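Local coordinates for DUF3836 domain-containing protein (Bacteroides vulgatus, PDB 4R8O) that is of unknown function but folds as a single-layer antiparallel beta sheet, an architecture thought to have evolved from repeated beta hairpins, at residues A[10-15]-A[20-25]; A[38-41]-A[47-50]. One frame throughout, in Å; residues are numbered along the deposited sequence.

Contact 1 (A[10-15]-A[20-25])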
ATOM      1  N   TYR A  10      -1.821   8.100 -12.158  1.00 62.60           N
ATOM      2  CA  TYR A  10      -2.368   6.918 -11.543  1.00 61.44           C
ATOM      3  C   TYR A  10      -2.881   5.912 -12.559  1.00 65.21           C
ATOM      4  O   TYR A  10      -3.563   6.278 -13.518  1.00 72.13           O
ATOM      5  CB  TYR A  10      -3.502   7.330 -10.611  1.00 63.00           C
ATOM      6  CG  TYR A  10      -3.026   8.298  -9.529  1.00 66.62           C
ATOM      7  CD1 TYR A  10      -2.983   9.678  -9.772  1.00 65.91           C
ATOM      8  CD2 TYR A  10      -2.583   7.843  -8.275  1.00 65.83           C
ATOM      9  CE1 TYR A  10      -2.530  10.572  -8.804  1.00 66.60           C
ATOM     10  CE2 TYR A  10      -2.138   8.734  -7.286  1.00 65.34           C
ATOM     11  CZ  TYR A  10      -2.114  10.109  -7.551  1.00 69.35           C
ATOM     12  OH  TYR A  10      -1.661  11.039  -6.594  1.00 68.05           O
ATOM     13  N   ASN A  11      -2.577   4.634 -12.334  1.00 61.28           N
ATOM     14  CA  ASN A  11      -3.253   3.548 -13.031  1.00 63.40           C
ATOM     15  C   ASN A  11      -3.645   2.422 -12.086  1.00 64.47           C
ATOM     16  O   ASN A  11      -2.776   1.842 -11.412  1.00 66.63           O
ATOM     17  CB  ASN A  11      -2.388   2.953 -14.100  1.00 63.81           C
ATOM     18  CG  ASN A  11      -3.099   1.836 -14.830  1.00 68.15           C
ATOM     19  OD1 ASN A  11      -3.997   2.074 -15.663  1.00 70.39           O
ATOM     20  ND2 ASN A  11      -2.731   0.607 -14.509  1.00 67.48           N
ATOM     21  N   ALA A  12      -4.929   2.065 -12.136  1.00 59.60           N
ATOM     22  CA  ALA A  12      -5.541   1.095 -11.250  1.00 54.18           C
ATOM     23  C   ALA A  12      -5.843  -0.202 -11.974  1.00 59.53           C
ATOM     24  O   ALA A  12      -6.319  -0.203 -13.129  1.00 56.17           O
ATOM     25  CB  ALA A  12      -6.843   1.645 -10.697  1.00 55.58           C
ATOM     26  N   GLU A  13      -5.605  -1.306 -11.263  1.00 58.49           N
ATOM     27  CA  GLU A  13      -5.966  -2.614 -11.722  1.00 54.87           C
ATOM     28  C   GLU A  13      -7.178  -3.030 -10.924  1.00 63.26           C
ATOM     29  O   GLU A  13      -7.120  -3.107  -9.676  1.00 67.65           O
ATOM     30  CB  GLU A  13      -4.842  -3.604 -11.453  1.00 54.76           C
ATOM     31  CG  GLU A  13      -5.290  -5.043 -11.652  1.00 54.23           C
ATOM     32  CD  GLU A  13      -4.242  -6.068 -11.299  1.00 61.92           C
ATOM     33  OE1 GLU A  13      -3.061  -5.699 -11.016  1.00 65.58           O
ATOM     34  OE2 GLU A  13      -4.649  -7.259 -11.261  1.00 57.48           O
ATOM     35  N   GLU A  14      -8.217  -3.428 -11.639  1.00 64.08           N
ATOM     36  CA  GLU A  14      -9.491  -3.816 -11.039  1.00 74.57           C
ATOM     37  C   GLU A  14      -9.691  -5.321 -11.251  1.00 74.28           C
ATOM     38  O   GLU A  14      -9.277  -5.858 -12.274  1.00 81.06           O
ATOM     39  CB  GLU A  14     -10.625  -3.008 -11.647  1.00 81.38           C
ATOM     40  CG  GLU A  14     -11.993  -3.305 -11.032  1.00 90.31           C
ATOM     41  CD  GLU A  14     -12.977  -2.130 -11.083  1.00 97.91           C
ATOM     42  OE1 GLU A  14     -12.597  -0.981 -10.757  1.00101.41           O
ATOM     43  OE2 GLU A  14     -14.156  -2.366 -11.429  1.00104.46           O
ATOM     44  N   VAL A  15     -10.267  -5.996 -10.261  1.00 74.80           N
ATOM     45  CA  VAL A  15     -10.643  -7.426 -10.348  1.00 83.15           C
ATOM     46  C   VAL A  15     -11.957  -7.532  -9.586  1.00 88.37           C
ATOM     47  O   VAL A  15     -12.005  -7.146  -8.423  1.00 90.97           O
ATOM     48  CB  VAL A  15      -9.582  -8.385  -9.720  1.00 80.43           C
ATOM     49  CG1 VAL A  15     -10.104  -9.809  -9.571  1.00 81.15           C
ATOM     50  CG2 VAL A  15      -8.303  -8.378 -10.542  1.00 79.23           C
ATOM     51  N   VAL A  20      -7.296  -4.046  -6.961  1.00 70.75           N
ATOM     52  CA  VAL A  20      -6.354  -4.968  -6.308  1.00 64.54           C
ATOM     53  C   VAL A  20      -4.988  -4.336  -6.234  1.00 60.68           C
ATOM     54  O   VAL A  20      -4.131  -4.761  -5.468  1.00 67.12           O
ATOM     55  CB  VAL A  20      -6.260  -6.288  -7.121  1.00 67.48           C
ATOM     56  CG1 VAL A  20      -5.271  -7.302  -6.518  1.00 71.64           C
ATOM     57  CG2 VAL A  20      -7.639  -6.899  -7.206  1.00 64.08           C
ATOM     58  N   SER A  21      -4.767  -3.351  -7.075  1.00 60.02           N
ATOM     59  CA  SER A  21      -3.502  -2.693  -7.148  1.00 62.54           C
ATOM     60  C   SER A  21      -3.648  -1.342  -7.819  1.00 65.32           C
ATOM     61  O   SER A  21      -4.558  -1.129  -8.630  1.00 64.00           O
ATOM     62  CB  SER A  21      -2.536  -3.552  -7.956  1.00 62.42           C
ATOM     63  OG  SER A  21      -1.313  -2.867  -8.210  1.00 69.08           O
ATOM     64  N   GLU A  22      -2.709  -0.461  -7.514  1.00 63.06           N
ATOM     65  CA  GLU A  22      -2.626   0.825  -8.176  1.00 62.37           C
ATOM     66  C   GLU A  22      -1.173   1.262  -8.286  1.00 58.92           C
ATOM     67  O   GLU A  22      -0.408   1.129  -7.349  1.00 62.06           O
ATOM     68  CB  GLU A  22      -3.411   1.821  -7.387  1.00 66.04           C
ATOM     69  CG  GLU A  22      -3.619   3.109  -8.117  1.00 71.58           C
ATOM     70  CD  GLU A  22      -3.981   4.217  -7.188  1.00 74.36           C
ATOM     71  OE1 GLU A  22      -3.163   4.516  -6.298  1.00 88.33           O
ATOM     72  OE2 GLU A  22      -5.075   4.778  -7.343  1.00 76.40           O
ATOM     73  N   THR A  23      -0.809   1.819  -9.421  1.00 61.34           N
ATOM     74  CA  THR A  23       0.559   2.221  -9.669  1.00 59.54           C
ATOM     75  C   THR A  23       0.575   3.746  -9.842  1.00 61.29           C
ATOM     76  O   THR A  23      -0.327   4.325 -10.449  1.00 62.29           O
ATOM     77  CB  THR A  23       1.089   1.493 -10.888  1.00 57.86           C
ATOM     78  OG1 THR A  23       0.846   0.089 -10.737  1.00 60.74           O
ATOM     79  CG2 THR A  23       2.563   1.704 -11.039  1.00 60.02           C
ATOM     80  N   ILE A  24       1.603   4.378  -9.290  1.00 61.93           N
ATOM     81  CA  ILE A  24       1.744   5.832  -9.348  1.00 67.14           C
ATOM     82  C   ILE A  24       3.067   6.080 -10.033  1.00 63.71           C
ATOM     83  O   ILE A  24       4.067   5.391  -9.757  1.00 61.59           O
ATOM     84  CB  ILE A  24       1.656   6.519  -7.967  1.00 68.82           C
ATOM     85  CG1 ILE A  24       0.407   6.032  -7.214  1.00 71.18           C
ATOM     86  CG2 ILE A  24       1.559   8.033  -8.123  1.00 69.68           C
ATOM     87  CD1 ILE A  24       0.388   6.360  -5.727  1.00 70.35           C
ATOM     88  N   PHE A  25       3.051   7.023 -10.967  1.00 59.64           N
ATOM     89  CA  PHE A  25       4.225   7.350 -11.736  1.00 60.47           C
ATOM     90  C   PHE A  25       4.485   8.843 -11.657  1.00 65.84           C
ATOM     91  O   PHE A  25       3.590   9.621 -11.335  1.00 61.69           O
ATOM     92  CB  PHE A  25       4.026   7.066 -13.218  1.00 58.89           C
ATOM     93  CG  PHE A  25       3.457   5.722 -13.561  1.00 57.38           C
ATOM     94  CD1 PHE A  25       2.072   5.539 -13.663  1.00 57.44           C
ATOM     95  CD2 PHE A  25       4.296   4.664 -13.953  1.00 57.28           C
ATOM     96  CE1 PHE A  25       1.531   4.306 -14.049  1.00 59.08           C
ATOM     97  CE2 PHE A  25       3.742   3.429 -14.371  1.00 55.85           C
ATOM     98  CZ  PHE A  25       2.362   3.242 -14.389  1.00 53.14           C
TER
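Residues 10-15 and 20-25 run nearly antiparallel, their axes 4.7 Å apart, as the two arms of a beta hairpin. Asn11 and Thr23 form a hydrogen-bonded pair. Asn11 N donates to Thr23 O at 3.0 Å, and Thr23 N donates to Asn11 O at 2.8 Å. Nearer the turn, Glu13 N bonds to Ser21 O, but Glu13 O accepts from Val20 N, with a more bent N-H...O angle of 142°. Val20 and Ser21 therefore both face Glu13, which makes a classic beta bulge.

Tyr10, Ala12, Glu22 and Ile24 share one face of the sheet. Tyr10 and Ile24 lie side by side and point the same way, with Tyr10 CD2 3.7 Å from Ile24 CG1. Ile24 CG1 stands beside its own backbone N (chi1 -50°), and from there it and CD1 both meet the CD2-CE2 side of the tyrosine ring. Replacing Ile24 with a glycine would probably open a gap along that side of the ring and leave Tyr10 freer to swing. The carboxylate of Glu22 comes to the ring edge, with OE1 3.9 Å from Tyr10 CD2; the carboxylate plane is turned 56° from the ring plane. On the other face, Phe25 brings CE1 to Asn11 CB at 4.1 Å, while Thr23 CG2 covers one face of the phenylalanine ring toward its rim. Close to the turn, Val20 CG2 packs on Val15 CB at 3.5 Å.

Strand 8-15 is an outermost strand of the sheet within the chain. Strand 18-28 has strand 31-42 on its other side, where Val20 and Glu22 make backbone bonds to Tyr40 and His38, and Phe25 touches Leu32 and Asn34.

Contact 2 (A[38-41]-A[47-50])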
ATOM      1  N   HIS A  38       0.672   0.473  -4.856  1.00 57.58           N
ATOM      2  CA  HIS A  38      -0.130   0.074  -3.710  1.00 55.90           C
ATOM      3  C   HIS A  38      -0.762  -1.261  -4.042  1.00 53.24           C
ATOM      4  O   HIS A  38      -1.450  -1.368  -5.042  1.00 55.26           O
ATOM      5  CB  HIS A  38      -1.255   1.042  -3.480  1.00 59.55           C
ATOM      6  CG  HIS A  38      -0.881   2.287  -2.755  1.00 59.39           C
ATOM      7  ND1 HIS A  38      -0.687   2.310  -1.395  1.00 58.86           N
ATOM      8  CD2 HIS A  38      -0.791   3.575  -3.175  1.00 61.49           C
ATOM      9  CE1 HIS A  38      -0.466   3.556  -1.009  1.00 62.08           C
ATOM     10  NE2 HIS A  38      -0.528   4.347  -2.071  1.00 57.18           N
ATOM     11  N   ASN A  39      -0.565  -2.263  -3.211  1.00 52.76           N
ATOM     12  CA  ASN A  39      -1.208  -3.576  -3.421  1.00 44.68           C
ATOM     13  C   ASN A  39      -2.212  -3.739  -2.296  1.00 44.36           C
ATOM     14  O   ASN A  39      -1.843  -3.653  -1.145  1.00 39.81           O
ATOM     15  CB  ASN A  39      -0.141  -4.634  -3.383  1.00 45.53           C
ATOM     16  CG  ASN A  39       0.945  -4.392  -4.443  1.00 49.22           C
ATOM     17  OD1 ASN A  39       0.631  -4.216  -5.635  1.00 60.07           O
ATOM     18  ND2 ASN A  39       2.213  -4.357  -4.027  1.00 47.05           N
ATOM     19  N   TYR A  40      -3.484  -3.928  -2.653  1.00 47.62           N
ATOM     20  CA  TYR A  40      -4.601  -3.997  -1.720  1.00 49.09           C
ATOM     21  C   TYR A  40      -5.176  -5.416  -1.579  1.00 48.11           C
ATOM     22  O   TYR A  40      -5.218  -6.131  -2.560  1.00 50.36           O
ATOM     23  CB  TYR A  40      -5.733  -3.134  -2.263  1.00 51.54           C
ATOM     24  CG  TYR A  40      -5.343  -1.731  -2.520  1.00 52.34           C
ATOM     25  CD1 TYR A  40      -5.129  -0.864  -1.471  1.00 56.36           C
ATOM     26  CD2 TYR A  40      -5.214  -1.251  -3.816  1.00 56.55           C
ATOM     27  CE1 TYR A  40      -4.776   0.460  -1.700  1.00 60.27           C
ATOM     28  CE2 TYR A  40      -4.861   0.063  -4.072  1.00 54.51           C
ATOM     29  CZ  TYR A  40      -4.640   0.918  -3.009  1.00 60.94           C
ATOM     30  OH  TYR A  40      -4.267   2.219  -3.240  1.00 59.08           O
ATOM     31  N   LYS A  41      -5.648  -5.781  -0.381  1.00 48.88           N
ATOM     32  CA  LYS A  41      -6.306  -7.078  -0.110  1.00 47.93           C
ATOM     33  C   LYS A  41      -7.618  -6.770   0.541  1.00 45.28           C
ATOM     34  O   LYS A  41      -7.747  -5.758   1.209  1.00 48.74           O
ATOM     35  CB  LYS A  41      -5.482  -7.950   0.845  1.00 51.83           C
ATOM     36  CG  LYS A  41      -4.017  -8.034   0.455  1.00 59.48           C
ATOM     37  CD  LYS A  41      -3.258  -9.260   0.947  1.00 63.17           C
ATOM     38  CE  LYS A  41      -2.059  -9.552   0.016  1.00 65.75           C
ATOM     39  NZ  LYS A  41      -2.342  -9.675  -1.465  1.00 65.06           N
ATOM     40  N   GLN A  47     -14.321  -5.565   2.155  1.00 66.36           N
ATOM     41  CA  GLN A  47     -13.751  -4.388   2.783  1.00 60.99           C
ATOM     42  C   GLN A  47     -12.247  -4.553   2.793  1.00 62.73           C
ATOM     43  O   GLN A  47     -11.725  -5.687   2.870  1.00 56.30           O
ATOM     44  CB  GLN A  47     -14.246  -4.276   4.202  1.00 65.16           C
ATOM     45  CG  GLN A  47     -15.719  -3.924   4.302  1.00 67.74           C
ATOM     46  CD  GLN A  47     -16.200  -3.954   5.732  1.00 73.04           C
ATOM     47  OE1 GLN A  47     -15.867  -4.883   6.497  1.00 81.56           O
ATOM     48  NE2 GLN A  47     -16.993  -2.965   6.113  1.00 76.06           N
ATOM     49  N   ARG A  48     -11.571  -3.412   2.685  1.00 56.62           N
ATOM     50  CA  ARG A  48     -10.167  -3.408   2.467  1.00 55.51           C
ATOM     51  C   ARG A  48      -9.437  -3.778   3.745  1.00 54.10           C
ATOM     52  O   ARG A  48      -9.717  -3.230   4.801  1.00 49.76           O
ATOM     53  CB  ARG A  48      -9.701  -2.041   2.001  1.00 59.66           C
ATOM     54  CG  ARG A  48      -8.222  -2.016   1.626  1.00 58.77           C
ATOM     55  CD  ARG A  48      -7.875  -0.695   0.984  1.00 64.10           C
ATOM     56  NE  ARG A  48      -8.350  -0.637  -0.412  1.00 65.06           N
ATOM     57  CZ  ARG A  48      -8.509   0.477  -1.138  1.00 66.93           C
ATOM     58  NH1 ARG A  48      -8.273   1.691  -0.617  1.00 66.66           N
ATOM     59  NH2 ARG A  48      -8.943   0.387  -2.402  1.00 61.07           N
ATOM     60  N   THR A  49      -8.439  -4.643   3.606  1.00 54.08           N
ATOM     61  CA  THR A  49      -7.688  -5.168   4.752  1.00 53.77           C
ATOM     62  C   THR A  49      -6.236  -4.786   4.799  1.00 49.70           C
ATOM     63  O   THR A  49      -5.705  -4.580   5.886  1.00 57.60           O
ATOM     64  CB  THR A  49      -7.865  -6.675   4.785  1.00 53.94           C
ATOM     65  OG1 THR A  49      -9.118  -6.896   5.428  1.00 49.77           O
ATOM     66  CG2 THR A  49      -6.798  -7.385   5.589  1.00 63.79           C
ATOM     67  N   GLU A  50      -5.583  -4.731   3.657  1.00 48.70           N
ATOM     68  CA  GLU A  50      -4.193  -4.275   3.581  1.00 46.23           C
ATOM     69  C   GLU A  50      -4.090  -3.169   2.570  1.00 45.08           C
ATOM     70  O   GLU A  50      -4.991  -2.916   1.793  1.00 44.61           O
ATOM     71  CB  GLU A  50      -3.297  -5.412   3.135  1.00 46.96           C
ATOM     72  CG  GLU A  50      -1.848  -5.370   3.599  1.00 47.21           C
ATOM     73  CD  GLU A  50      -1.229  -6.729   3.393  1.00 47.81           C
ATOM     74  OE1 GLU A  50      -1.634  -7.692   4.107  1.00 57.10           O
ATOM     75  OE2 GLU A  50      -0.411  -6.872   2.471  1.00 52.74           O
TER
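Tyr40 and Arg48 carry the main side-chain contact between residues 38-41 and 47-50, a cation-pi stack. The guanidinium lies nearly flat over one face of the ring, with the planes 22° apart. Arg48 CZ is 4.0 Å from the ring centroid and offset toward the rim. The closest atoms are Arg48 NE and Tyr40 CD1, at 3.4 Å. Arg48 is extended through chi2 and then bends at chi3 (-77°), which turns the flat head onto the tyrosine. Its NH2 also bonds to the hydroxyl of Tyr42, so the group is held both over the ring and through an N-H.

The backbone bonds converge on one acceptor. Lys41 O receives Thr49 N at 2.7 Å in a nearly straight bond, with the donor tilted out of the carbonyl plane. Glu50 N also points at Lys41 O, but that bond is weak at 3.4 Å. The short strands 38-41 and 48-50 run at 123° to each other, far from a regular antiparallel pairing. Glu50 O lies at the edge of the Tyr40 ring, in its plane.

Apolar contact joins Lys41 and Glu50, whose side chains lie side by side and point the same way. Lys41 CG meets Glu50 CB at 3.8 Å. The opposite charges do not touch, since Lys41 NZ and Glu50 OE2 are 5.2 Å apart. They are still likely to attract one another. Glu50 OE1 has a long, weak ion pair with Arg70.

The contact lies near the turn of the hairpin made by strands 31-42 and 48-57, away from the two outermost strands of the sheet. Strand 18-28 flanks it on one side, where Tyr40 touches Glu22 and Arg48 touches Val19, and strand 62-73 on the other, where Thr49 bonds to Tyr71 through the backbone.

Contacts 1 and 2 belong to successive hairpins of one antiparallel sheet, and contact 1 closes before contact 2 opens along the chain. Their centres are about 12 Å apart. They meet directly because strands 18-28 and 31-42 are neighbours. Glu22 O lies 2.8 Å from His38 N, and Val20 O lies 3.0 Å from Tyr40 N; both are probable hydrogen bonds. Val20 and Tyr40 thus join the bulge of contact 1 to the strand whose tyrosine carries the stack of contact 2. This strand-by-strand succession suits a single-layer sheet built of hairpins. The function is unknown, so both contacts are described as packing within the sheet.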